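Local coordinates for inositol monophosphatase family protein (Staphylococcus aureus subsp. aureus MSSA476, PDB 4I3Y) that probably hydrolyses inositol monophosphates to inositol and inorganic phosphate with the help of magnesium ions, and is inhibited by lithium, at residues Q168-D173 / G265-Y270; S21-I26 / I111-F116; M37-K42 / N101-Q106; D160-F165 / S184-G189. All blocks are in the same frame, centred on the assembly; numbering follows the deposited sequence.

Contact 1: Q168-D173 / G265-Y270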
loop_
_atom_site.group_PDB
_atom_site.type_symbol
_atom_site.label_atom_id
_atom_site.label_comp_id
_atom_site.label_asym_id
_atom_site.label_seq_id
_atom_site.Cartn_x
_atom_site.Cartn_y
_atom_site.Cartn_z
ATOM N N GLN A 168 13.691 -5.436 6.311
ATOM C CA GLN A 168 14.483 -6.650 6.004
ATOM C C GLN A 168 15.938 -6.313 5.953
ATOM O O GLN A 168 16.771 -7.182 5.850
ATOM C CB GLN A 168 14.130 -7.264 4.652
ATOM C CG GLN A 168 12.657 -7.461 4.433
ATOM C CD GLN A 168 12.348 -8.195 3.148
ATOM O OE1 GLN A 168 11.436 -7.835 2.421
ATOM N NE2 GLN A 168 13.125 -9.199 2.858
ATOM N N VAL A 169 16.232 -5.033 6.072
ATOM C CA VAL A 169 17.519 -4.529 5.782
ATOM C C VAL A 169 18.151 -3.903 7.031
ATOM O O VAL A 169 19.210 -3.316 6.959
ATOM C CB VAL A 169 17.347 -3.567 4.546
ATOM C CG1 VAL A 169 17.835 -2.160 4.811
ATOM C CG2 VAL A 169 17.932 -4.219 3.307
ATOM N N MET A 170 17.493 -4.056 8.176
ATOM C CA MET A 170 17.881 -3.417 9.382
ATOM C C MET A 170 18.035 -4.441 10.491
ATOM O O MET A 170 17.450 -5.534 10.462
ATOM C CB MET A 170 16.813 -2.438 9.854
ATOM C CG MET A 170 16.821 -1.042 9.279
ATOM S SD MET A 170 15.475 -0.194 10.187
ATOM C CE MET A 170 15.336 1.174 9.056
ATOM N N ASN A 171 18.790 -4.037 11.507
ATOM C CA ASN A 171 18.923 -4.844 12.696
ATOM C C ASN A 171 17.536 -4.978 13.331
ATOM O O ASN A 171 16.789 -3.974 13.487
ATOM C CB ASN A 171 19.864 -4.071 13.621
ATOM C CG ASN A 171 19.513 -4.211 15.068
ATOM O OD1 ASN A 171 19.328 -5.307 15.590
ATOM N ND2 ASN A 171 19.461 -3.076 15.752
ATOM N N LEU A 172 17.175 -6.201 13.731
ATOM C CA LEU A 172 15.843 -6.447 14.260
ATOM C C LEU A 172 15.476 -5.692 15.545
ATOM O O LEU A 172 14.291 -5.414 15.760
ATOM C CB LEU A 172 15.618 -7.921 14.489
ATOM C CG LEU A 172 15.218 -8.818 13.304
ATOM C CD1 LEU A 172 14.842 -8.064 12.055
ATOM C CD2 LEU A 172 16.229 -9.911 13.025
ATOM N N ASP A 173 16.466 -5.355 16.382
ATOM C CA ASP A 173 16.188 -4.656 17.625
ATOM C C ASP A 173 15.723 -3.301 17.239
ATOM O O ASP A 173 14.798 -2.788 17.818
ATOM C CB ASP A 173 17.440 -4.434 18.469
ATOM C CG ASP A 173 17.596 -5.439 19.541
ATOM O OD1 ASP A 173 17.155 -6.600 19.371
ATOM O OD2 ASP A 173 18.191 -5.054 20.567
ATOM N N GLY A 265 24.236 1.611 19.180
ATOM C CA GLY A 265 25.159 1.187 18.131
ATOM C C GLY A 265 24.601 1.378 16.718
ATOM O O GLY A 265 25.296 1.089 15.750
ATOM N N GLY A 266 23.353 1.860 16.603
ATOM C CA GLY A 266 22.715 2.093 15.281
ATOM C C GLY A 266 21.938 0.958 14.611
ATOM O O GLY A 266 21.547 -0.003 15.264
ATOM N N TYR A 267 21.677 1.054 13.300
ATOM C CA TYR A 267 20.544 0.300 12.768
ATOM C C TYR A 267 20.994 -0.830 11.869
ATOM O O TYR A 267 20.178 -1.566 11.347
ATOM C CB TYR A 267 19.587 1.244 12.020
ATOM C CG TYR A 267 20.304 1.945 10.918
ATOM C CD1 TYR A 267 20.527 1.292 9.677
ATOM C CD2 TYR A 267 20.826 3.246 11.104
ATOM C CE1 TYR A 267 21.222 1.918 8.648
ATOM C CE2 TYR A 267 21.509 3.878 10.074
ATOM C CZ TYR A 267 21.669 3.207 8.855
ATOM O OH TYR A 267 22.329 3.823 7.864
ATOM N N GLN A 268 22.304 -0.944 11.668
ATOM C CA GLN A 268 22.861 -1.994 10.808
ATOM C C GLN A 268 22.720 -3.357 11.498
ATOM O O GLN A 268 22.657 -3.469 12.750
ATOM C CB GLN A 268 24.352 -1.697 10.495
ATOM C CG GLN A 268 24.646 -0.336 9.836
ATOM C CD GLN A 268 24.255 -0.334 8.370
ATOM O OE1 GLN A 268 24.021 -1.398 7.794
ATOM N NE2 GLN A 268 24.154 0.853 7.760
ATOM N N LYS A 269 22.686 -4.409 10.708
ATOM C CA LYS A 269 22.542 -5.779 11.269
ATOM C C LYS A 269 23.773 -6.139 12.163
ATOM O O LYS A 269 23.659 -6.710 13.273
ATOM C CB LYS A 269 22.358 -6.745 10.098
ATOM C CG LYS A 269 21.042 -6.579 9.336
ATOM C CD LYS A 269 19.997 -7.603 9.797
ATOM C CE LYS A 269 18.951 -7.986 8.736
ATOM N NZ LYS A 269 19.555 -8.209 7.396
ATOM N N TYR A 270 24.948 -5.714 11.703
ATOM C CA TYR A 270 26.156 -5.802 12.495
ATOM C C TYR A 270 26.470 -4.428 13.091
ATOM O O TYR A 270 26.779 -3.469 12.379
ATOM C CB TYR A 270 27.321 -6.262 11.636
ATOM C CG TYR A 270 27.222 -7.662 11.124
ATOM C CD1 TYR A 270 26.654 -8.697 11.904
ATOM C CD2 TYR A 270 27.732 -7.978 9.854
ATOM C CE1 TYR A 270 26.603 -10.014 11.399
ATOM C CE2 TYR A 270 27.687 -9.284 9.355
ATOM C CZ TYR A 270 27.145 -10.293 10.117
ATOM O OH TYR A 270 27.090 -11.578 9.565
#

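Contact 2: S21-I26 / I111-F116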
loop_
_atom_site.group_PDB
_atom_site.type_symbol
_atom_site.label_atom_id
_atom_site.label_comp_id
_atom_site.label_asym_id
_atom_site.label_seq_id
_atom_site.Cartn_x
_atom_site.Cartn_y
_atom_site.Cartn_z
ATOM N N SER A 21 3.066 17.431 -19.650
ATOM C CA SER A 21 2.502 16.940 -20.914
ATOM C C SER A 21 3.185 15.605 -21.409
ATOM O O SER A 21 2.511 14.616 -21.831
ATOM C CB SER A 21 2.559 18.100 -21.920
ATOM O OG SER A 21 2.111 17.622 -23.152
ATOM N N TRP A 22 4.517 15.540 -21.294
ATOM C CA TRP A 22 5.245 14.317 -21.654
ATOM C C TRP A 22 4.837 13.168 -20.697
ATOM O O TRP A 22 4.628 12.080 -21.140
ATOM C CB TRP A 22 6.768 14.525 -21.640
ATOM C CG TRP A 22 7.539 13.266 -21.957
ATOM C CD1 TRP A 22 7.886 12.815 -23.195
ATOM C CD2 TRP A 22 8.081 12.304 -21.016
ATOM N NE1 TRP A 22 8.621 11.666 -23.100
ATOM C CE2 TRP A 22 8.745 11.306 -21.785
ATOM C CE3 TRP A 22 8.050 12.180 -19.613
ATOM C CZ2 TRP A 22 9.360 10.198 -21.216
ATOM C CZ3 TRP A 22 8.665 11.060 -19.037
ATOM C CH2 TRP A 22 9.329 10.083 -19.855
ATOM N N LEU A 23 4.706 13.467 -19.405
ATOM C CA LEU A 23 4.292 12.481 -18.396
ATOM C C LEU A 23 2.907 11.952 -18.654
ATOM O O LEU A 23 2.709 10.735 -18.756
ATOM C CB LEU A 23 4.349 13.102 -17.022
ATOM C CG LEU A 23 5.334 12.740 -15.921
ATOM C CD1 LEU A 23 6.560 11.895 -16.306
ATOM C CD2 LEU A 23 5.690 13.942 -15.077
ATOM N N LYS A 24 1.939 12.862 -18.807
ATOM C CA LYS A 24 0.585 12.442 -19.113
ATOM C C LYS A 24 0.465 11.682 -20.431
ATOM O O LYS A 24 -0.364 10.780 -20.555
ATOM C CB LYS A 24 -0.423 13.611 -19.019
ATOM C CG LYS A 24 -0.601 14.174 -17.604
ATOM C CD LYS A 24 -1.127 13.165 -16.558
ATOM C CE LYS A 24 -2.426 12.390 -16.892
ATOM N NZ LYS A 24 -2.640 11.289 -15.851
ATOM N N GLN A 25 1.302 11.965 -21.410
ATOM C CA GLN A 25 1.213 11.158 -22.653
ATOM C C GLN A 25 1.984 9.805 -22.609
ATOM O O GLN A 25 1.920 8.986 -23.531
ATOM C CB GLN A 25 1.659 12.001 -23.822
ATOM C CG GLN A 25 3.129 12.331 -23.811
ATOM C CD GLN A 25 3.943 11.216 -24.451
ATOM O OE1 GLN A 25 3.485 10.603 -25.438
ATOM N NE2 GLN A 25 5.152 10.913 -23.872
ATOM N N ILE A 26 2.707 9.558 -21.522
ATOM C CA ILE A 26 3.238 8.228 -21.264
ATOM C C ILE A 26 2.067 7.221 -20.858
ATOM O O ILE A 26 2.233 6.041 -20.993
ATOM C CB ILE A 26 4.408 8.311 -20.224
ATOM C CG1 ILE A 26 5.592 7.425 -20.619
ATOM C CG2 ILE A 26 3.914 7.993 -18.826
ATOM C CD1 ILE A 26 6.491 8.033 -21.667
ATOM N N ILE A 111 6.991 7.093 -11.533
ATOM C CA ILE A 111 8.093 7.623 -12.309
ATOM C C ILE A 111 8.564 8.854 -11.524
ATOM O O ILE A 111 7.731 9.677 -11.121
ATOM C CB ILE A 111 7.621 8.044 -13.708
ATOM C CG1 ILE A 111 7.038 6.878 -14.464
ATOM C CG2 ILE A 111 8.750 8.682 -14.543
ATOM C CD1 ILE A 111 6.443 7.314 -15.805
ATOM N N ILE A 112 9.873 8.958 -11.281
ATOM C CA ILE A 112 10.433 10.093 -10.566
ATOM C C ILE A 112 11.278 11.041 -11.470
ATOM O O ILE A 112 12.260 10.618 -12.156
ATOM C CB ILE A 112 11.255 9.666 -9.317
ATOM C CG1 ILE A 112 10.366 8.774 -8.432
ATOM C CG2 ILE A 112 11.789 10.900 -8.541
ATOM C CD1 ILE A 112 11.023 8.217 -7.166
ATOM N N LEU A 113 10.942 12.325 -11.414
ATOM C CA LEU A 113 11.761 13.333 -12.163
ATOM C C LEU A 113 12.072 14.514 -11.314
ATOM O O LEU A 113 11.196 14.976 -10.571
ATOM C CB LEU A 113 10.996 13.876 -13.384
ATOM C CG LEU A 113 11.119 13.051 -14.638
ATOM C CD1 LEU A 113 10.054 13.478 -15.666
ATOM C CD2 LEU A 113 12.544 13.082 -15.236
ATOM N N ALA A 114 13.292 15.053 -11.433
ATOM C CA ALA A 114 13.649 16.236 -10.674
ATOM C C ALA A 114 14.688 17.047 -11.479
ATOM O O ALA A 114 15.659 16.475 -12.033
ATOM C CB ALA A 114 14.201 15.871 -9.292
ATOM N N TYR A 115 14.422 18.360 -11.548
ATOM C CA TYR A 115 15.262 19.317 -12.240
ATOM C C TYR A 115 15.965 20.256 -11.226
ATOM O O TYR A 115 15.333 20.920 -10.370
ATOM C CB TYR A 115 14.418 20.125 -13.228
ATOM C CG TYR A 115 15.086 21.363 -13.796
ATOM C CD1 TYR A 115 16.234 21.254 -14.600
ATOM C CD2 TYR A 115 14.549 22.664 -13.550
ATOM C CE1 TYR A 115 16.846 22.404 -15.162
ATOM C CE2 TYR A 115 15.145 23.832 -14.093
ATOM C CZ TYR A 115 16.280 23.705 -14.907
ATOM O OH TYR A 115 16.901 24.843 -15.427
ATOM N N PHE A 116 17.260 20.367 -11.409
ATOM C CA PHE A 116 18.107 21.124 -10.519
ATOM C C PHE A 116 18.812 22.164 -11.382
ATOM O O PHE A 116 19.395 21.828 -12.426
ATOM C CB PHE A 116 19.186 20.212 -9.864
ATOM C CG PHE A 116 18.614 19.213 -8.914
ATOM C CD1 PHE A 116 18.514 19.513 -7.552
ATOM C CD2 PHE A 116 18.117 18.011 -9.386
ATOM C CE1 PHE A 116 17.952 18.616 -6.670
ATOM C CE2 PHE A 116 17.552 17.099 -8.497
ATOM C CZ PHE A 116 17.462 17.397 -7.150
#

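Contact 3: M37-K42 / N101-Q106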
loop_
_atom_site.group_PDB
_atom_site.type_symbol
_atom_site.label_atom_id
_atom_site.label_comp_id
_atom_site.label_asym_id
_atom_site.label_seq_id
_atom_site.Cartn_x
_atom_site.Cartn_y
_atom_site.Cartn_z
ATOM N N MET A 37 5.954 -7.116 -21.264
ATOM C CA MET A 37 6.979 -6.942 -20.261
ATOM C C MET A 37 7.990 -8.090 -20.273
ATOM O O MET A 37 7.660 -9.272 -20.364
ATOM C CB MET A 37 6.353 -6.778 -18.882
ATOM C CG MET A 37 7.346 -6.529 -17.783
ATOM S SD MET A 37 6.522 -5.896 -16.299
ATOM C CE MET A 37 5.515 -7.242 -15.706
ATOM N N THR A 38 9.242 -7.678 -20.174
ATOM C CA THR A 38 10.367 -8.521 -20.144
ATOM C C THR A 38 11.277 -8.025 -18.974
ATOM O O THR A 38 11.374 -6.808 -18.686
ATOM C CB THR A 38 11.059 -8.451 -21.547
ATOM O OG1 THR A 38 12.179 -9.289 -21.516
ATOM C CG2 THR A 38 11.570 -7.080 -21.916
ATOM N N THR A 39 11.896 -8.959 -18.263
ATOM C CA THR A 39 12.628 -8.628 -17.042
ATOM C C THR A 39 14.073 -9.051 -17.133
ATOM O O THR A 39 14.348 -10.109 -17.652
ATOM C CB THR A 39 12.000 -9.329 -15.835
ATOM O OG1 THR A 39 10.708 -8.759 -15.622
ATOM C CG2 THR A 39 12.856 -9.111 -14.603
ATOM N N GLU A 40 14.984 -8.197 -16.654
ATOM C CA GLU A 40 16.392 -8.595 -16.487
ATOM C C GLU A 40 16.841 -8.308 -15.065
ATOM O O GLU A 40 16.133 -7.612 -14.335
ATOM C CB GLU A 40 17.266 -7.840 -17.514
ATOM C CG GLU A 40 17.065 -8.338 -18.931
ATOM C CD GLU A 40 17.316 -9.858 -19.051
ATOM O OE1 GLU A 40 18.134 -10.437 -18.254
ATOM O OE2 GLU A 40 16.690 -10.482 -19.954
ATOM N N THR A 41 17.985 -8.863 -14.673
ATOM C CA THR A 41 18.576 -8.676 -13.350
ATOM C C THR A 41 19.789 -7.795 -13.478
ATOM O O THR A 41 20.319 -7.637 -14.570
ATOM C CB THR A 41 18.992 -10.009 -12.724
ATOM O OG1 THR A 41 19.937 -10.649 -13.592
ATOM C CG2 THR A 41 17.769 -10.908 -12.551
ATOM N N LYS A 42 20.206 -7.155 -12.390
ATOM C CA LYS A 42 21.404 -6.294 -12.418
ATOM C C LYS A 42 22.358 -6.826 -11.343
ATOM O O LYS A 42 23.062 -7.785 -11.605
ATOM C CB LYS A 42 21.047 -4.792 -12.243
ATOM C CG LYS A 42 20.072 -4.244 -13.289
ATOM C CD LYS A 42 20.017 -2.717 -13.271
ATOM C CE LYS A 42 19.097 -2.226 -12.169
ATOM N NZ LYS A 42 19.077 -0.756 -12.145
ATOM N N ASN A 101 7.498 -3.913 -7.488
ATOM C CA ASN A 101 6.040 -3.814 -7.449
ATOM C C ASN A 101 5.465 -3.798 -8.848
ATOM O O ASN A 101 4.413 -4.385 -9.084
ATOM C CB ASN A 101 5.596 -2.522 -6.740
ATOM C CG ASN A 101 5.742 -2.600 -5.259
ATOM O OD1 ASN A 101 5.915 -3.692 -4.687
ATOM N ND2 ASN A 101 5.715 -1.454 -4.612
ATOM N N LEU A 102 6.100 -3.092 -9.779
ATOM C CA LEU A 102 5.649 -3.215 -11.204
ATOM C C LEU A 102 5.558 -4.656 -11.685
ATOM O O LEU A 102 4.532 -5.067 -12.263
ATOM C CB LEU A 102 6.579 -2.390 -12.141
ATOM C CG LEU A 102 6.427 -2.639 -13.652
ATOM C CD1 LEU A 102 5.029 -2.318 -14.075
ATOM C CD2 LEU A 102 7.439 -1.913 -14.517
ATOM N N VAL A 103 6.621 -5.444 -11.441
ATOM C CA VAL A 103 6.729 -6.804 -11.956
ATOM C C VAL A 103 5.753 -7.707 -11.233
ATOM O O VAL A 103 5.011 -8.464 -11.875
ATOM C CB VAL A 103 8.208 -7.356 -11.818
ATOM C CG1 VAL A 103 8.304 -8.858 -12.072
ATOM C CG2 VAL A 103 9.165 -6.637 -12.757
ATOM N N LYS A 104 5.788 -7.679 -9.890
ATOM C CA LYS A 104 4.923 -8.569 -9.081
ATOM C C LYS A 104 3.459 -8.122 -9.024
ATOM O O LYS A 104 2.564 -8.947 -8.854
ATOM C CB LYS A 104 5.477 -8.734 -7.648
ATOM C CG LYS A 104 6.877 -9.333 -7.584
ATOM C CD LYS A 104 6.933 -10.752 -8.169
ATOM C CE LYS A 104 8.398 -11.192 -8.432
ATOM N NZ LYS A 104 8.468 -12.643 -8.798
ATOM N N GLN A 105 3.185 -6.820 -9.128
ATOM C CA GLN A 105 1.845 -6.393 -8.819
ATOM C C GLN A 105 1.190 -5.531 -9.875
ATOM O O GLN A 105 -0.057 -5.319 -9.830
ATOM C CB GLN A 105 1.826 -5.611 -7.497
ATOM C CG GLN A 105 2.484 -6.298 -6.263
ATOM C CD GLN A 105 2.085 -5.515 -4.995
ATOM O OE1 GLN A 105 2.926 -4.823 -4.348
ATOM N NE2 GLN A 105 0.791 -5.530 -4.696
ATOM N N GLN A 106 1.998 -4.939 -10.756
ATOM C CA GLN A 106 1.499 -3.887 -11.660
ATOM C C GLN A 106 0.755 -2.785 -10.921
ATOM O O GLN A 106 -0.196 -2.211 -11.432
ATOM C CB GLN A 106 0.629 -4.468 -12.775
ATOM C CG GLN A 106 1.478 -5.137 -13.814
ATOM C CD GLN A 106 1.018 -6.509 -14.105
ATOM O OE1 GLN A 106 0.558 -7.240 -13.191
ATOM N NE2 GLN A 106 1.145 -6.911 -15.380
#

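Contact 4: D160-F165 / S184-G189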
loop_
_atom_site.group_PDB
_atom_site.type_symbol
_atom_site.label_atom_id
_atom_site.label_comp_id
_atom_site.label_asym_id
_atom_site.label_seq_id
_atom_site.Cartn_x
_atom_site.Cartn_y
_atom_site.Cartn_z
ATOM N N ASP A 160 1.676 8.717 17.364
ATOM C CA ASP A 160 0.409 8.899 16.680
ATOM C C ASP A 160 0.493 8.617 15.169
ATOM O O ASP A 160 -0.469 8.903 14.418
ATOM C CB ASP A 160 -0.085 10.319 16.888
ATOM C CG ASP A 160 -0.282 10.634 18.355
ATOM O OD1 ASP A 160 -0.840 9.770 19.041
ATOM O OD2 ASP A 160 0.160 11.711 18.824
ATOM N N ALA A 161 1.619 8.087 14.707
ATOM C CA ALA A 161 1.845 8.129 13.249
ATOM C C ALA A 161 2.253 6.782 12.700
ATOM O O ALA A 161 2.879 6.002 13.412
ATOM C CB ALA A 161 2.903 9.174 12.905
ATOM N N ILE A 162 1.901 6.528 11.433
ATOM C CA ILE A 162 2.302 5.285 10.782
ATOM C C ILE A 162 3.699 5.478 10.237
ATOM O O ILE A 162 3.989 6.509 9.686
ATOM C CB ILE A 162 1.316 4.880 9.635
ATOM C CG1 ILE A 162 -0.045 4.515 10.251
ATOM C CG2 ILE A 162 1.893 3.764 8.766
ATOM C CD1 ILE A 162 -1.157 4.374 9.218
ATOM N N ILE A 163 4.586 4.510 10.404
ATOM C CA ILE A 163 5.871 4.675 9.710
ATOM C C ILE A 163 6.140 3.590 8.734
ATOM O O ILE A 163 5.531 2.516 8.804
ATOM C CB ILE A 163 7.096 4.780 10.623
ATOM C CG1 ILE A 163 7.224 3.598 11.567
ATOM C CG2 ILE A 163 7.081 6.098 11.367
ATOM C CD1 ILE A 163 8.578 3.776 12.258
ATOM N N SER A 164 7.076 3.873 7.834
ATOM C CA SER A 164 7.352 3.007 6.720
ATOM C C SER A 164 8.860 2.901 6.502
ATOM O O SER A 164 9.612 3.916 6.547
ATOM C CB SER A 164 6.660 3.641 5.503
ATOM O OG SER A 164 7.273 3.345 4.278
ATOM N N PHE A 165 9.324 1.679 6.258
ATOM C CA PHE A 165 10.746 1.436 6.042
ATOM C C PHE A 165 10.868 -0.020 5.653
ATOM O O PHE A 165 9.890 -0.802 5.826
ATOM C CB PHE A 165 11.592 1.743 7.311
ATOM C CG PHE A 165 11.184 0.941 8.539
ATOM C CD1 PHE A 165 11.759 -0.309 8.804
ATOM C CD2 PHE A 165 10.264 1.452 9.445
ATOM C CE1 PHE A 165 11.388 -1.053 9.925
ATOM C CE2 PHE A 165 9.882 0.717 10.576
ATOM C CZ PHE A 165 10.427 -0.550 10.793
ATOM N N SER A 184 1.584 2.613 14.075
ATOM C CA SER A 184 1.643 1.310 13.311
ATOM C C SER A 184 2.698 1.372 12.187
ATOM O O SER A 184 3.370 2.397 11.978
ATOM C CB SER A 184 0.265 0.923 12.766
ATOM O OG SER A 184 0.113 -0.462 12.444
ATOM N N TYR A 185 2.833 0.271 11.469
ATOM C CA TYR A 185 3.796 0.151 10.372
ATOM C C TYR A 185 3.060 -0.237 9.089
ATOM O O TYR A 185 2.184 -1.111 9.116
ATOM C CB TYR A 185 4.807 -0.964 10.696
ATOM C CG TYR A 185 5.667 -1.433 9.552
ATOM C CD1 TYR A 185 6.841 -0.774 9.243
ATOM C CD2 TYR A 185 5.315 -2.556 8.787
ATOM C CE1 TYR A 185 7.648 -1.192 8.199
ATOM C CE2 TYR A 185 6.104 -2.959 7.693
ATOM C CZ TYR A 185 7.288 -2.288 7.413
ATOM O OH TYR A 185 8.177 -2.702 6.377
ATOM N N ARG A 186 3.491 0.348 7.976
ATOM C CA ARG A 186 2.909 0.103 6.693
ATOM C C ARG A 186 4.092 0.128 5.687
ATOM O O ARG A 186 5.144 0.758 5.943
ATOM C CB ARG A 186 1.714 1.116 6.410
ATOM C CG ARG A 186 0.350 0.349 6.326
ATOM C CD ARG A 186 -0.921 0.790 7.046
ATOM N NE ARG A 186 -0.782 0.004 8.162
ATOM C CZ ARG A 186 -1.488 -0.179 9.249
ATOM N NH1 ARG A 186 -2.685 0.304 9.538
ATOM N NH2 ARG A 186 -0.824 -0.906 10.107
ATOM N N LEU A 187 3.942 -0.541 4.549
ATOM C CA LEU A 187 4.919 -0.347 3.466
ATOM C C LEU A 187 4.295 -0.415 2.115
ATOM O O LEU A 187 3.749 -1.476 1.719
ATOM C CB LEU A 187 6.092 -1.319 3.584
ATOM C CG LEU A 187 7.187 -1.288 2.501
ATOM C CD1 LEU A 187 8.011 0.015 2.485
ATOM C CD2 LEU A 187 8.156 -2.406 2.782
ATOM N N VAL A 188 4.401 0.668 1.358
ATOM C CA VAL A 188 3.980 0.634 -0.083
ATOM C C VAL A 188 5.057 -0.092 -0.956
ATOM O O VAL A 188 4.721 -0.883 -1.861
ATOM C CB VAL A 188 3.732 2.068 -0.632
ATOM C CG1 VAL A 188 3.258 2.024 -2.063
ATOM C CG2 VAL A 188 2.710 2.843 0.239
ATOM N N GLY A 189 6.328 0.233 -0.712
ATOM C CA GLY A 189 7.428 -0.406 -1.401
ATOM C C GLY A 189 8.003 0.298 -2.627
ATOM O O GLY A 189 8.849 -0.274 -3.355
#

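Contact 1: Q168-D173 / G265-Y270
The phenol ring of Y267 meets the side chain of M170 obliquely, with M170 CG 4.4 Å from Y267 CD1, while T209, L233, P245, T174 and L261 also border the tyrosine. The second flat group, the amide of N171, is turned back on its own chain. Its OD1 takes the N-H of D173 from above the carbonyl plane, 3.0 Å from D173 N, and so caps the first turn of helix 172-181. N171 is thus the N-cap residue, and its backbone serves the other segment: N171 N donates to Y267 O over 2.8 Å, and the N-H points straight at the oxygen (179°). The same oxygen receives a softer CA-H...O approach from M170 CA at 3.5 Å. N171 CB lies close against Q268 O, 3.0 Å away. K269 closes the outer side. Bent at chi2 (-98°) and again at chi4, its chain lays CD against M170 O at 3.3 Å and brings NZ to Q168 O at 3.3 Å, a weak hydrogen bond. The contact illustrates how a C-terminal tail can be pinned at the start of a helix, here with one short, straight backbone bond and one weak lysine bond. M170 touches V175 and L178 of helix 172-181 and L261 of helix 254-262, and K269 and L172 pack on Q176 of the second subunit.

Contact 2: S21-I26 / I111-F116
L23 and I111 mark the nearest approach of two backbones that run almost antiparallel: the axes of helix 21-26 and strand 111-116 differ by 171° in direction and come within 11.5 Å. This is helix-on-sheet packing in the layered alpha/beta fold of the inositol monophosphatase family, with helix 12-35 lying over one face of the seven-stranded mixed sheet. Across so wide a gap only side chains meet, and all of them are apolar and buried. Alternate strand residues face the helix, namely I111 and L113. The methyls of L23 and L113 make the closest touch, CD1 to CD1 at 3.9 Å, as the two side chains run alongside one another, pointing opposite ways; L23 CD1 also reaches I111 CG2 at 4.3 Å. One turn on, I26 CG2 meets I111 CD1 at 4.0 Å. I111 CD1 is carried to the helix by a side chain extended beyond CG1 (chi2 175°). W22 adds the far rim of its indole, CZ3 lying 4.4 Å from L113 CD1. F60 and F63 of helix 51-67, whose rings meet that of W22, and Y125 of strand 120-128 pack alongside. Within the helix, I26 CD1 sits 3.6 Å above the W22 ring plane, and Q25 NE2 donates to W22 O over 3.0 Å, arriving in the carbonyl plane on a lone pair.

Contact 3: M37-K42 / N101-Q106
M37 reaches across to L102 and V103 from the residues just before a beta hairpin, whose antiparallel strands are 39-41 and 48-50; the partner is helix 99-105, which begins at the end of the D-P-I-D-G-T sequence motif of the inositol monophosphatase family. D94 and I96 of that motif bind magnesium. The contact is a surface one without a single hydrogen bond between its segments, and its packing is uneven. The close-fitting part is the thioether. With CG anti to the backbone N (chi1 -177°), M37 stretches toward the helix, and a bend at chi3 (67°) turns its CE onto the backbone, 4.0 Å from V103 CA. M37 SD lies 4.2 Å from L102 CG, the methionine and leucine chains passing flank to flank with reversed headings. L102 is buried and also touches I34 of helix 12-35 and V52 of helix 51-67. The outer side is much slacker. Q106, which leaves the helix with positive phi, is exposed and brings NE2 only to 4.4 Å from M37 CE. K42 directs its NZ toward the metal site, forming a hydrogen bond with the magnesium ligand E76 and a salt bridge with E77. On another side of the helix, K104 lies against the second subunit, making a cation-pi contact with F183 of that chain. Both hairpin strands touch V103: T50 does so from strand 48-50, and strand 39-41 meets the helix at T39, whose OG1 rests 3.9 Å from V103 CG2.

Contact 4: D160-F165 / S184-G189
The edge of the Y185 ring is driven into the face of F165, a T-shaped pair with centroids 5.0 Å apart and planes at 64°. Y185 CE1 stands 3.7 Å above the phenylalanine plane, over its centre. The F165 ring is placed there by a chi1 of 58°, which folds it back although its CB starts away from the other segment. The same tyrosine then reaches past the ring with its hydroxyl: Y185 OH donates to F165 O over 2.6 Å, almost in line with the carbonyl (170° at the oxygen), so that one side chain grips both ring and backbone of one residue. I162, on the face away from Y185, crosses R186, its CG2 touching R186 CB at 3.5 Å. R186 bends so that NH2 bonds to Y185 O at 3.2 Å, while its NH1 is held by N101 of the second subunit. Between the two faces the parallel strands 162-164 and 184-185, joined through helix 172-181 as a beta-alpha-beta unit, are tied by I163 N to S184 O at 2.9 Å and by R186 N to I163 O at 3.1 Å. S164 turns its hydroxyl to D194 and H206. The chemistry thus divides: two backbone bonds set the register, the phenol bonds to the carbonyl just beyond the strand, and the arginine carries this buried edge of the sheet into the dimer interface.

Overall arrangement
Contacts 1 and 4 lie on the same side of the chain's centre and contact 2 on the opposite side, the centres of contacts 2 and 4 being about 27 Å apart. Contacts 1 and 4 share a core beside helix 172-181, where M170 CE packs on F165 CD1 at 3.9 Å. Contact 3 is joined to contact 4 by N101 ND2, which lies 3.0 Å from V188 O in a probable hydrogen bond. As for the magnesium site of E76, D94 and I96, the side chains of I111 in contact 2 and L102 in contact 3 each lie about 9 Å from a bound magnesium ion, against about 14 Å for V169 in contact 1. Contacts 1, 3 and 4 all touch the second subunit.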